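Local coordinates for protein beta-1,3-glucosyltransferase (PDB 5JVV) that is a fungal carbohydrate-active enzyme, probably with the jelly-roll fold of two curved beta-sheets found in glycoside hydrolase family 16, at residues A[121-126]-A[251-256]; A[128-134]-A[163-169]. All coordinates share one frame; numbering follows the deposited sequence.

Interaction 1: A[121-126]-A[251-256]; sequences EGVNTQ and WAGSVY
Trp251 lays its indole against the side chain of Val123, and the contact can be followed outward along it. CB comes 4.2 Å from Val123 CG1. CG stands anti to the backbone N, beside the carbonyl carbon (chi1 -176°), and from there the indole lies against Val123. Val123 CG1 sits over one face of the indole, 3.4 Å from CD2, and makes a CH-pi contact with the five-membered ring only 23° off its normal. Further round, NE1 meets the second methyl, Val123 CG2, at 3.8 Å. The six-membered ring reaches the end of strand 116-121: CZ3 has Glu121 CG at its edge, 3.7 Å away, and CH2 approaches CA of Gly122. The carboxylate beyond that CG has OE2 near the ring plane, where it accepts a hydrogen bond from Trp101 NE1.

One residue on from Val123, Asn124 ND2 donates to Ala252 O at 3.1 Å. This bond is almost straight (177°), using a carbonyl lone pair and lying in the plane of the amide. OD1 takes Gly99 N and rests at the edge of the Tyr256 ring, 3.7 Å from CD2, so both ends of the amide are fixed. The turn itself is type II', Val123 to Gln126; the extended side chain of Gln126 accepts Val123 N at OE1 (3.1 Å), and its NE2 donates to Gln128 O.

The loop following strand 116-121 is thus docked on helix 249-255. Trp101 of strand 100-107 packs edge-to-face with Trp251 and also touches Val123 and Ala252, while helix 269-279 packs against Tyr256.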
loop_
_atom_site.group_PDB
_atom_site.type_symbol
_atom_site.label_atom_id
_atom_site.label_comp_id
_atom_site.label_asym_id
_atom_site.label_seq_id
_atom_site.Cartn_x
_atom_site.Cartn_y
_atom_site.Cartn_z
ATOM N N GLU A 121 2.021 3.470 -1.020
ATOM C CA GLU A 121 1.645 4.214 0.184
ATOM C C GLU A 121 1.500 5.694 -0.115
ATOM O O GLU A 121 2.228 6.250 -0.925
ATOM C CB GLU A 121 2.624 3.977 1.348
ATOM C CG GLU A 121 2.056 4.435 2.704
ATOM C CD GLU A 121 2.607 3.669 3.885
ATOM O OE1 GLU A 121 2.988 2.493 3.708
ATOM O OE2 GLU A 121 2.632 4.234 5.006
ATOM N N GLY A 122 0.540 6.333 0.540
ATOM C CA GLY A 122 0.343 7.758 0.365
ATOM C C GLY A 122 -0.697 8.244 1.338
ATOM O O GLY A 122 -1.322 7.438 2.029
ATOM N N VAL A 123 -0.893 9.560 1.388
ATOM C CA VAL A 123 -1.873 10.151 2.285
ATOM C C VAL A 123 -2.618 11.269 1.601
ATOM O O VAL A 123 -2.085 11.931 0.691
ATOM C CB VAL A 123 -1.200 10.715 3.569
ATOM C CG1 VAL A 123 -0.567 9.599 4.380
ATOM C CG2 VAL A 123 -0.149 11.784 3.207
ATOM N N ASN A 124 -3.857 11.470 2.044
ATOM C CA ASN A 124 -4.654 12.609 1.622
ATOM C C ASN A 124 -4.735 12.701 0.105
ATOM O O ASN A 124 -4.972 11.689 -0.547
ATOM C CB ASN A 124 -4.109 13.863 2.298
ATOM C CG ASN A 124 -4.122 13.726 3.805
ATOM O OD1 ASN A 124 -5.116 13.242 4.380
ATOM N ND2 ASN A 124 -3.025 14.101 4.456
ATOM N N THR A 125 -4.527 13.881 -0.468
ATOM C CA THR A 125 -4.734 14.062 -1.905
ATOM C C THR A 125 -3.482 13.835 -2.752
ATOM O O THR A 125 -3.391 14.328 -3.884
ATOM C CB THR A 125 -5.298 15.454 -2.198
ATOM O OG1 THR A 125 -4.399 16.434 -1.668
ATOM C CG2 THR A 125 -6.671 15.624 -1.549
ATOM N N GLN A 126 -2.532 13.078 -2.209
ATOM C CA GLN A 126 -1.317 12.698 -2.926
ATOM C C GLN A 126 -1.652 12.125 -4.303
ATOM O O GLN A 126 -2.660 11.446 -4.465
ATOM C CB GLN A 126 -0.595 11.648 -2.095
ATOM C CG GLN A 126 0.784 11.285 -2.560
ATOM C CD GLN A 126 1.504 10.469 -1.522
ATOM O OE1 GLN A 126 1.395 10.734 -0.314
ATOM N NE2 GLN A 126 2.243 9.470 -1.972
ATOM N N TRP A 251 0.741 9.743 10.102
ATOM C CA TRP A 251 1.202 10.424 8.901
ATOM C C TRP A 251 0.110 11.321 8.332
ATOM O O TRP A 251 0.261 12.542 8.357
ATOM C CB TRP A 251 1.716 9.420 7.855
ATOM C CG TRP A 251 2.297 10.073 6.624
ATOM C CD1 TRP A 251 2.569 11.403 6.445
ATOM C CD2 TRP A 251 2.684 9.419 5.404
ATOM N NE1 TRP A 251 3.082 11.614 5.188
ATOM C CE2 TRP A 251 3.161 10.416 4.530
ATOM C CE3 TRP A 251 2.639 8.094 4.958
ATOM C CZ2 TRP A 251 3.609 10.127 3.232
ATOM C CZ3 TRP A 251 3.086 7.806 3.677
ATOM C CH2 TRP A 251 3.565 8.818 2.829
ATOM N N ALA A 252 -0.983 10.731 7.836
ATOM C CA ALA A 252 -2.027 11.511 7.175
ATOM C C ALA A 252 -2.532 12.663 8.046
ATOM O O ALA A 252 -2.764 13.767 7.542
ATOM C CB ALA A 252 -3.206 10.616 6.749
ATOM N N GLY A 253 -2.711 12.387 9.339
ATOM C CA GLY A 253 -3.213 13.371 10.289
ATOM C C GLY A 253 -2.256 14.513 10.589
ATOM O O GLY A 253 -2.684 15.633 10.848
ATOM N N SER A 254 -0.958 14.241 10.541
ATOM C CA SER A 254 0.023 15.266 10.890
ATOM C C SER A 254 0.321 16.219 9.732
ATOM O O SER A 254 0.632 17.390 9.963
ATOM C CB SER A 254 1.309 14.626 11.415
ATOM O OG SER A 254 1.922 13.844 10.415
ATOM N N VAL A 255 0.228 15.734 8.496
ATOM C CA VAL A 255 0.515 16.576 7.322
ATOM C C VAL A 255 -0.752 17.103 6.645
ATOM O O VAL A 255 -0.686 17.891 5.697
ATOM C CB VAL A 255 1.431 15.860 6.300
ATOM C CG1 VAL A 255 2.747 15.438 6.976
ATOM C CG2 VAL A 255 0.717 14.649 5.674
ATOM N N TYR A 256 -1.905 16.684 7.154
ATOM C CA TYR A 256 -3.201 17.118 6.635
ATOM C C TYR A 256 -3.279 18.642 6.564
ATOM O O TYR A 256 -3.006 19.336 7.550
ATOM C CB TYR A 256 -4.312 16.591 7.557
ATOM C CG TYR A 256 -5.727 16.940 7.129
ATOM C CD1 TYR A 256 -6.301 18.149 7.490
ATOM C CD2 TYR A 256 -6.500 16.041 6.400
ATOM C CE1 TYR A 256 -7.590 18.474 7.115
ATOM C CE2 TYR A 256 -7.802 16.359 6.026
ATOM C CZ TYR A 256 -8.334 17.570 6.397
ATOM O OH TYR A 256 -9.614 17.927 6.039
#

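Interaction 2: A[128-134]-A[163-169]; sequences QNTMVLH and AGCVVQG
Met131 and Val167 face each other as a hydrogen-bonded antiparallel pair, with both bonds, Met131 N to Val167 O and Val167 N to Met131 O, at 2.9 Å. The next such pair, Leu133 with Cys165, repeats the pattern at 3.0 Å for each N to the partner's O. Val132 with Val166 between them and Thr130 with Gln168 beyond are non-hydrogen-bonded pairs, and the strand segments run at 164° to each other.

Side chains alternate between two faces. On one, Met131 bends at its thioether (chi3 -75°), which brings CE back over its partner strand to 3.7 Å from Val167 CG1. Leu133 CB lies 3.6 Å from Cys165 SG on the same face. On the other, Val132 and Val166 stand side by side and point the same way, CG1 of Val132 4.0 Å from CG2 of Val166.

At the end holding Gly169, its N donates to Asn129 O at 2.7 Å, and the extended chain of Gln128 sends NE2 to Gly169 O at 2.8 Å, in both the amide and the carbonyl plane. Two waters tie the same corner together: one joins Gln128 O to Gln168 NE2, the other Gln128 NE2 to Gln168 OE1. At the far end the His134 ring approaches Gly164 and Ala163, with ND1 beside Gly164 CA and CE1 3.3 Å from Ala163 O.

A disulfide to Cys156 anchors Cys165 from outside. Strand 130-134 pairs with strand 116-121 on its other edge, and strand 165-168 with strand 150-153, making this an interior portion of the mixed sheet. Phe226 of strand 224-226 packs on the face bearing Met131, Leu133, Cys165 and Val167.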
loop_
_atom_site.group_PDB
_atom_site.type_symbol
_atom_site.label_atom_id
_atom_site.label_comp_id
_atom_site.label_asym_id
_atom_site.label_seq_id
_atom_site.Cartn_x
_atom_site.Cartn_y
_atom_site.Cartn_z
ATOM N N GLN A 128 1.146 10.951 -6.605
ATOM C CA GLN A 128 2.209 10.058 -7.068
ATOM C C GLN A 128 2.587 9.116 -5.933
ATOM O O GLN A 128 2.617 9.527 -4.777
ATOM C CB GLN A 128 3.425 10.867 -7.548
ATOM C CG GLN A 128 3.143 11.725 -8.787
ATOM C CD GLN A 128 4.293 12.648 -9.173
ATOM O OE1 GLN A 128 4.096 13.848 -9.376
ATOM N NE2 GLN A 128 5.492 12.091 -9.298
ATOM N N ASN A 129 2.875 7.857 -6.250
ATOM C CA ASN A 129 3.179 6.874 -5.208
ATOM C C ASN A 129 4.444 7.207 -4.434
ATOM O O ASN A 129 5.371 7.806 -4.978
ATOM C CB ASN A 129 3.329 5.482 -5.829
ATOM C CG ASN A 129 3.417 4.372 -4.786
ATOM O OD1 ASN A 129 2.833 4.474 -3.699
ATOM N ND2 ASN A 129 4.139 3.308 -5.113
ATOM N N THR A 130 4.464 6.838 -3.158
ATOM C CA THR A 130 5.716 6.884 -2.408
ATOM C C THR A 130 6.069 5.493 -1.929
ATOM O O THR A 130 5.367 4.867 -1.143
ATOM C CB THR A 130 5.731 7.895 -1.233
ATOM O OG1 THR A 130 4.600 7.680 -0.382
ATOM C CG2 THR A 130 5.710 9.320 -1.755
ATOM N N MET A 131 7.177 4.996 -2.466
ATOM C CA MET A 131 7.714 3.697 -2.076
ATOM C C MET A 131 8.695 3.956 -0.950
ATOM O O MET A 131 9.524 4.861 -1.051
ATOM C CB MET A 131 8.444 3.050 -3.257
ATOM C CG MET A 131 7.508 2.728 -4.433
ATOM S SD MET A 131 8.393 2.446 -5.972
ATOM C CE MET A 131 8.822 4.142 -6.380
ATOM N N VAL A 132 8.601 3.182 0.128
ATOM C CA VAL A 132 9.448 3.420 1.301
ATOM C C VAL A 132 9.972 2.100 1.851
ATOM O O VAL A 132 9.215 1.134 1.962
ATOM C CB VAL A 132 8.656 4.099 2.448
ATOM C CG1 VAL A 132 9.605 4.547 3.567
ATOM C CG2 VAL A 132 7.852 5.287 1.946
ATOM N N LEU A 133 11.260 2.052 2.192
ATOM C CA LEU A 133 11.755 0.964 3.029
ATOM C C LEU A 133 12.212 1.529 4.366
ATOM O O LEU A 133 12.710 2.656 4.433
ATOM C CB LEU A 133 12.925 0.229 2.368
ATOM C CG LEU A 133 12.603 -1.040 1.573
ATOM C CD1 LEU A 133 11.615 -0.781 0.439
ATOM C CD2 LEU A 133 13.884 -1.674 1.030
ATOM N N HIS A 134 12.020 0.747 5.423
ATOM C CA HIS A 134 12.626 1.026 6.717
ATOM C C HIS A 134 13.388 -0.228 7.083
ATOM O O HIS A 134 12.827 -1.324 7.031
ATOM C CB HIS A 134 11.556 1.292 7.786
ATOM C CG HIS A 134 10.671 2.464 7.490
ATOM N ND1 HIS A 134 11.012 3.756 7.824
ATOM C CD2 HIS A 134 9.450 2.535 6.911
ATOM C CE1 HIS A 134 10.041 4.573 7.459
ATOM N NE2 HIS A 134 9.083 3.858 6.900
ATOM N N ALA A 163 12.029 8.780 8.561
ATOM C CA ALA A 163 11.547 8.852 7.185
ATOM C C ALA A 163 11.750 7.546 6.423
ATOM O O ALA A 163 10.930 7.184 5.578
ATOM C CB ALA A 163 12.214 10.001 6.447
ATOM N N GLY A 164 12.843 6.847 6.718
ATOM C CA GLY A 164 13.220 5.688 5.924
ATOM C C GLY A 164 13.743 6.154 4.579
ATOM O O GLY A 164 13.929 7.354 4.368
ATOM N N CYS A 165 14.015 5.220 3.667
ATOM C CA CYS A 165 14.440 5.598 2.327
ATOM C C CYS A 165 13.238 5.613 1.396
ATOM O O CYS A 165 12.506 4.626 1.276
ATOM C CB CYS A 165 15.560 4.687 1.804
ATOM S SG CYS A 165 15.207 2.921 1.908
ATOM N N VAL A 166 13.035 6.757 0.754
ATOM C CA VAL A 166 11.796 7.047 0.050
ATOM C C VAL A 166 12.092 7.337 -1.407
ATOM O O VAL A 166 12.987 8.128 -1.715
ATOM C CB VAL A 166 11.122 8.288 0.658
ATOM C CG1 VAL A 166 9.892 8.670 -0.143
ATOM C CG2 VAL A 166 10.789 8.052 2.135
ATOM N N VAL A 167 11.348 6.691 -2.304
ATOM C CA VAL A 167 11.421 6.983 -3.731
ATOM C C VAL A 167 10.026 7.379 -4.219
ATOM O O VAL A 167 9.046 6.638 -4.031
ATOM C CB VAL A 167 11.936 5.771 -4.548
ATOM C CG1 VAL A 167 12.002 6.100 -6.047
ATOM C CG2 VAL A 167 13.302 5.330 -4.047
ATOM N N GLN A 168 9.926 8.561 -4.819
ATOM C CA GLN A 168 8.653 9.025 -5.368
ATOM C C GLN A 168 8.410 8.419 -6.746
ATOM O O GLN A 168 9.272 8.479 -7.626
ATOM C CB GLN A 168 8.643 10.555 -5.463
ATOM C CG GLN A 168 7.415 11.108 -6.191
ATOM C CD GLN A 168 7.409 12.623 -6.294
ATOM O OE1 GLN A 168 8.226 13.214 -7.001
ATOM N NE2 GLN A 168 6.474 13.259 -5.591
ATOM N N GLY A 169 7.226 7.840 -6.935
ATOM C CA GLY A 169 6.854 7.243 -8.206
ATOM C C GLY A 169 6.503 8.276 -9.263
ATOM O O GLY A 169 6.428 9.467 -8.978
HETATM O O HOH W 1 4.274 11.908 -4.225
HETATM O O HOH W 2 8.143 12.567 -10.189
#

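In the fold
The first segments of the two contacts follow one another along the chain: strand 116-121 runs into the turn of interaction 1, which leads on to strand 130-134 of interaction 2. Interaction 2 therefore lies inside the long loop closed by 121-126 with 251-256, and the centres of the two are about 13 Å apart. They join at Glu121, whose backbone N probably donates to Asn129 OD1 at 3.0 Å and whose O is probably hydrogen-bonded to Thr130 OG1 at 2.8 Å. Trp251 CH2 also packs against Thr130 OG1, 3.6 Å away. Together they connect helix 249-255 to the mixed sheet at the end of strand 116-121, where Glu121 stands.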